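Local coordinates for DNA repair protein RAD2 (Saccharomyces cerevisiae, PDB 4Q0W) that cuts single-stranded DNA as a structure-specific endonuclease of the XPG/RAD2 family, making the incision needed for nucleotide excision repair of damaged DNA, at residues A[14-18]-A[19-23]; A[77-80]-A[81-85]. All coordinates share one frame; numbering follows the deposited sequence.

Contact 1. Residues A[14-18]-A[19-23]; sequences RPVRL and ESLED
R17 and L18 receive the backbone bonds of a short 3-10 turn that ends strand 14-17: S20 N donates to R17 O, and L21 N to L18 O over 3.1 Å. S20 N comes from above the R17 carbonyl plane. In the conformer given for S20, OG adds a second bond of 2.6 Å to R17 O, in the carbonyl plane, and the oxygen is then gripped twice by one residue. In that conformer, chi1 of 62° puts OG between its own backbone N and carbonyl carbon, on the side of the R17 carbonyl. L21 CB, also in the turn, lies 3.5 Å from L18 O.

On the polar side, R17 and E19 form a long salt bridge, NH2 to OE1 3.8 Å. OE1 meets the guanidinium at its edge, but the two planes are turned 65° apart. At this length the pairing is loose, and OE1, buried by the contact, has no hydrogen-bond partner in the model.

On the apolar side, L21 CD2 touches V16 CG1 at 4.1 Å. An alanine in place of L21 would probably leave V16 CG1 without this partner and open a gap against V214.

V16 and L21 both pack on strand 213-218, which pairs with edge strand 14-17. L18 and L21 reach F67 and I69 respectively, in the loop between helix 52-66 and strand 70-75. The turn thus leads from the sheet edge towards strand 25-29.

Contact 2. Residues A[77-80]-A[81-85]; sequences GGVP and VLKRE
P80, V79 and K83 carry most of this contact, which forms the start of helix 81-98. P80 is the N-cap residue. Its carbonyl oxygen accepts the first-turn bond from R84 N, 3.2 Å long and nearly straight at 164°, with the donor in the carbonyl plane. K83 CB lies 3.4 Å from the same oxygen.

V79 packs against the aliphatic part of K83. Its CG1 branch, anti to the backbone N (chi1 176°), lies across the lysine stem at about a right angle and meets CG at 3.8 Å. CB and CD of K83 are almost as near. Extended beyond CG, the lysine carries NZ past the valine to D243, with which it makes a weak, long ion pair.

One water ties the loop to the helix. It donates to V79 O at 2.9 Å and accepts from R84 NE at 2.7 Å, lying at the guanidinium edge and in its plane. The bend of R84 at chi3 (42°) helps turn NE to this water.

D243 and E171 probably bind magnesium, which puts the start of helix 81-98 beside the metal site. The segment 77-80 links strand 70-75 to this helix. G77 and G78 make backbone bonds to M170 and P169, just after strand 165-167. P80 packs on E171 and Y244, and Y244 also touches L82 and K83 from the loop after helix 230-240.

Contacts 1 and 2 both belong to the N-domain of the nuclease core but lie on opposite sides of the chain's centre. Their centres are 34 Å apart, and their nearest atoms about 25 Å. Contact 1 takes in strand 14-17, at one edge of the mixed sheet, and the turn after it. It lies away from the metal site and about 12 Å from the DNA at its nearest atom. Contact 2 follows strand 70-75 and borders the metal site. The K83 side chain is about 4 Å from the bound calcium ion, and the P80 side chain about 3 Å from that of E171, which probably binds magnesium. The DNA is about 5 Å from contact 2 at the nearest atoms.

Contact 1. Residues A[14-18]-A[19-23]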
loop_
_atom_site.group_PDB
_atom_site.type_symbol
_atom_site.label_atom_id
_atom_site.label_comp_id
_atom_site.label_asym_id
_atom_site.label_seq_id
_atom_site.Cartn_x
_atom_site.Cartn_y
_atom_site.Cartn_z
ATOM N N ARG A 14 -4.092 -15.404 -21.639
ATOM C CA ARG A 14 -3.829 -15.282 -23.067
ATOM C C ARG A 14 -4.978 -14.556 -23.765
ATOM O O ARG A 14 -6.139 -14.967 -23.659
ATOM C CB ARG A 14 -3.608 -16.660 -23.682
ATOM C CG ARG A 14 -2.319 -17.316 -23.211
ATOM C CD ARG A 14 -1.103 -16.774 -23.970
ATOM N NE ARG A 14 -0.969 -17.391 -25.296
ATOM C CZ ARG A 14 -0.537 -18.636 -25.501
ATOM N NH1 ARG A 14 -0.207 -19.401 -24.465
ATOM N NH2 ARG A 14 -0.434 -19.125 -26.737
ATOM N N PRO A 15 -4.654 -13.460 -24.467
ATOM C CA PRO A 15 -5.650 -12.667 -25.197
ATOM C C PRO A 15 -6.258 -13.493 -26.312
ATOM O O PRO A 15 -5.536 -14.143 -27.070
ATOM C CB PRO A 15 -4.824 -11.522 -25.786
ATOM C CG PRO A 15 -3.582 -11.453 -24.911
ATOM C CD PRO A 15 -3.302 -12.883 -24.568
ATOM N N VAL A 16 -7.580 -13.481 -26.401
ATOM C CA VAL A 16 -8.290 -14.246 -27.421
ATOM C C VAL A 16 -9.329 -13.350 -28.103
ATOM O O VAL A 16 -10.049 -12.596 -27.427
ATOM C CB VAL A 16 -8.957 -15.500 -26.798
ATOM C CG1 VAL A 16 -10.014 -16.085 -27.718
ATOM C CG2 VAL A 16 -7.895 -16.547 -26.460
ATOM N N ARG A 17 -9.390 -13.417 -29.434
ATOM C CA ARG A 17 -10.335 -12.603 -30.212
ATOM C C ARG A 17 -11.765 -13.118 -30.119
ATOM O O ARG A 17 -12.017 -14.324 -30.254
ATOM C CB ARG A 17 -9.919 -12.545 -31.686
ATOM C CG ARG A 17 -8.604 -11.816 -31.914
ATOM C CD ARG A 17 -8.376 -11.502 -33.384
ATOM N NE ARG A 17 -7.678 -10.228 -33.527
ATOM C CZ ARG A 17 -8.289 -9.045 -33.524
ATOM N NH1 ARG A 17 -7.575 -7.934 -33.649
ATOM N NH2 ARG A 17 -9.612 -8.970 -33.393
ATOM N N LEU A 18 -12.707 -12.201 -29.925
ATOM C CA LEU A 18 -14.117 -12.582 -29.811
ATOM C C LEU A 18 -14.555 -13.392 -31.021
ATOM O O LEU A 18 -15.330 -14.338 -30.895
ATOM C CB LEU A 18 -14.982 -11.334 -29.642
ATOM C CG LEU A 18 -14.523 -10.484 -28.457
ATOM C CD1 LEU A 18 -14.939 -9.022 -28.613
ATOM C CD2 LEU A 18 -15.069 -11.067 -27.166
ATOM N N GLU A 19 -14.015 -13.041 -32.187
ATOM C CA GLU A 19 -14.286 -13.763 -33.434
ATOM C C GLU A 19 -13.976 -15.269 -33.387
ATOM O O GLU A 19 -14.614 -16.067 -34.091
ATOM C CB GLU A 19 -13.503 -13.120 -34.594
ATOM C CG GLU A 19 -13.954 -11.704 -34.991
ATOM C CD GLU A 19 -13.486 -10.604 -34.034
ATOM O OE1 GLU A 19 -12.834 -10.912 -33.005
ATOM O OE2 GLU A 19 -13.779 -9.417 -34.318
ATOM N N SER A 20 -13.008 -15.662 -32.561
ATOM C CA SER A 20 -12.593 -17.065 -32.510
ATOM C C SER A 20 -13.578 -17.943 -31.739
ATOM O O SER A 20 -13.550 -19.171 -31.859
ATOM C CB SER A 20 -11.192 -17.200 -31.907
ATOM O OG SER A 20 -11.168 -16.731 -30.574
ATOM N N LEU A 21 -14.458 -17.317 -30.965
ATOM C CA LEU A 21 -15.374 -18.071 -30.113
ATOM C C LEU A 21 -16.619 -18.564 -30.850
ATOM O O LEU A 21 -17.538 -19.119 -30.236
ATOM C CB LEU A 21 -15.771 -17.224 -28.905
ATOM C CG LEU A 21 -14.593 -16.646 -28.130
ATOM C CD1 LEU A 21 -15.066 -15.787 -26.967
ATOM C CD2 LEU A 21 -13.698 -17.777 -27.641
ATOM N N GLU A 22 -16.644 -18.365 -32.167
ATOM C CA GLU A 22 -17.800 -18.739 -32.971
ATOM C C GLU A 22 -18.170 -20.200 -32.768
ATOM O O GLU A 22 -17.300 -21.064 -32.822
ATOM C CB GLU A 22 -17.539 -18.466 -34.455
ATOM C CG GLU A 22 -18.686 -18.884 -35.339
ATOM C CD GLU A 22 -18.439 -18.596 -36.815
ATOM O OE1 GLU A 22 -18.613 -19.528 -37.630
ATOM O OE2 GLU A 22 -18.083 -17.444 -37.157
ATOM N N ASP A 23 -19.458 -20.446 -32.508
ATOM C CA ASP A 23 -20.014 -21.783 -32.249
ATOM C C ASP A 23 -19.642 -22.417 -30.904
ATOM O O ASP A 23 -20.116 -23.515 -30.587
ATOM C CB ASP A 23 -19.729 -22.755 -33.399
ATOM C CG ASP A 23 -20.383 -22.322 -34.694
ATOM O OD1 ASP A 23 -21.542 -21.865 -34.640
ATOM O OD2 ASP A 23 -19.734 -22.427 -35.761
#

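Contact 2. Residues A[77-80]-A[81-85]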
loop_
_atom_site.group_PDB
_atom_site.type_symbol
_atom_site.label_atom_id
_atom_site.label_comp_id
_atom_site.label_asym_id
_atom_site.label_seq_id
_atom_site.Cartn_x
_atom_site.Cartn_y
_atom_site.Cartn_z
ATOM N N GLY A 77 -28.615 -20.396 -7.014
ATOM C CA GLY A 77 -29.697 -20.822 -6.141
ATOM C C GLY A 77 -29.406 -20.278 -4.750
ATOM O O GLY A 77 -29.359 -19.061 -4.545
ATOM N N GLY A 78 -29.154 -21.166 -3.798
ATOM C CA GLY A 78 -28.907 -20.722 -2.439
ATOM C C GLY A 78 -27.511 -20.170 -2.172
ATOM O O GLY A 78 -26.617 -20.204 -3.030
ATOM N N VAL A 79 -27.332 -19.640 -0.967
ATOM C CA VAL A 79 -26.016 -19.265 -0.481
ATOM C C VAL A 79 -25.574 -20.378 0.460
ATOM O O VAL A 79 -26.278 -20.693 1.428
ATOM C CB VAL A 79 -26.061 -17.926 0.269
ATOM C CG1 VAL A 79 -24.692 -17.602 0.859
ATOM C CG2 VAL A 79 -26.546 -16.806 -0.669
ATOM N N PRO A 80 -24.427 -21.007 0.160
ATOM C CA PRO A 80 -23.929 -22.091 1.018
ATOM C C PRO A 80 -23.720 -21.598 2.448
ATOM O O PRO A 80 -23.353 -20.444 2.638
ATOM C CB PRO A 80 -22.587 -22.454 0.379
ATOM C CG PRO A 80 -22.768 -22.074 -1.091
ATOM C CD PRO A 80 -23.587 -20.807 -1.038
ATOM N N VAL A 81 -23.980 -22.457 3.428
ATOM C CA VAL A 81 -23.868 -22.087 4.839
ATOM C C VAL A 81 -22.480 -21.496 5.165
ATOM O O VAL A 81 -22.371 -20.490 5.869
ATOM C CB VAL A 81 -24.145 -23.320 5.740
ATOM C CG1 VAL A 81 -23.856 -23.007 7.220
ATOM C CG2 VAL A 81 -25.584 -23.804 5.565
ATOM N N LEU A 82 -21.427 -22.110 4.634
ATOM C CA LEU A 82 -20.060 -21.676 4.936
ATOM C C LEU A 82 -19.815 -20.227 4.484
ATOM O O LEU A 82 -19.121 -19.454 5.159
ATOM C CB LEU A 82 -19.034 -22.640 4.315
ATOM C CG LEU A 82 -17.558 -22.291 4.566
ATOM C CD1 LEU A 82 -17.277 -22.115 6.063
ATOM C CD2 LEU A 82 -16.639 -23.350 3.990
ATOM N N LYS A 83 -20.391 -19.866 3.342
ATOM C CA LYS A 83 -20.339 -18.490 2.853
ATOM C C LYS A 83 -21.071 -17.521 3.787
ATOM O O LYS A 83 -20.537 -16.473 4.150
ATOM C CB LYS A 83 -20.935 -18.407 1.437
ATOM C CG LYS A 83 -20.896 -16.997 0.837
ATOM C CD LYS A 83 -21.123 -17.019 -0.688
ATOM C CE LYS A 83 -21.038 -15.610 -1.299
ATOM N NZ LYS A 83 -21.417 -15.615 -2.749
ATOM N N ARG A 84 -22.293 -17.875 4.182
ATOM C CA ARG A 84 -23.071 -17.012 5.072
ATOM C C ARG A 84 -22.298 -16.790 6.369
ATOM O O ARG A 84 -22.232 -15.667 6.889
ATOM C CB ARG A 84 -24.459 -17.623 5.344
ATOM C CG ARG A 84 -25.404 -16.704 6.141
ATOM C CD ARG A 84 -26.866 -17.168 6.082
ATOM N NE ARG A 84 -26.999 -18.619 6.212
ATOM C CZ ARG A 84 -27.079 -19.268 7.371
ATOM N NH1 ARG A 84 -27.192 -20.589 7.381
ATOM N NH2 ARG A 84 -27.042 -18.599 8.522
ATOM N N GLU A 85 -21.674 -17.855 6.869
ATOM C CA GLU A 85 -20.924 -17.761 8.118
ATOM C C GLU A 85 -19.675 -16.900 7.961
ATOM O O GLU A 85 -19.403 -16.038 8.800
ATOM C CB GLU A 85 -20.560 -19.162 8.617
ATOM C CG GLU A 85 -21.787 -19.963 9.079
ATOM C CD GLU A 85 -21.472 -21.427 9.330
ATOM O OE1 GLU A 85 -22.309 -22.108 9.966
ATOM O OE2 GLU A 85 -20.395 -21.891 8.883
HETATM O O HOH W 1 -27.569 -19.444 3.705
#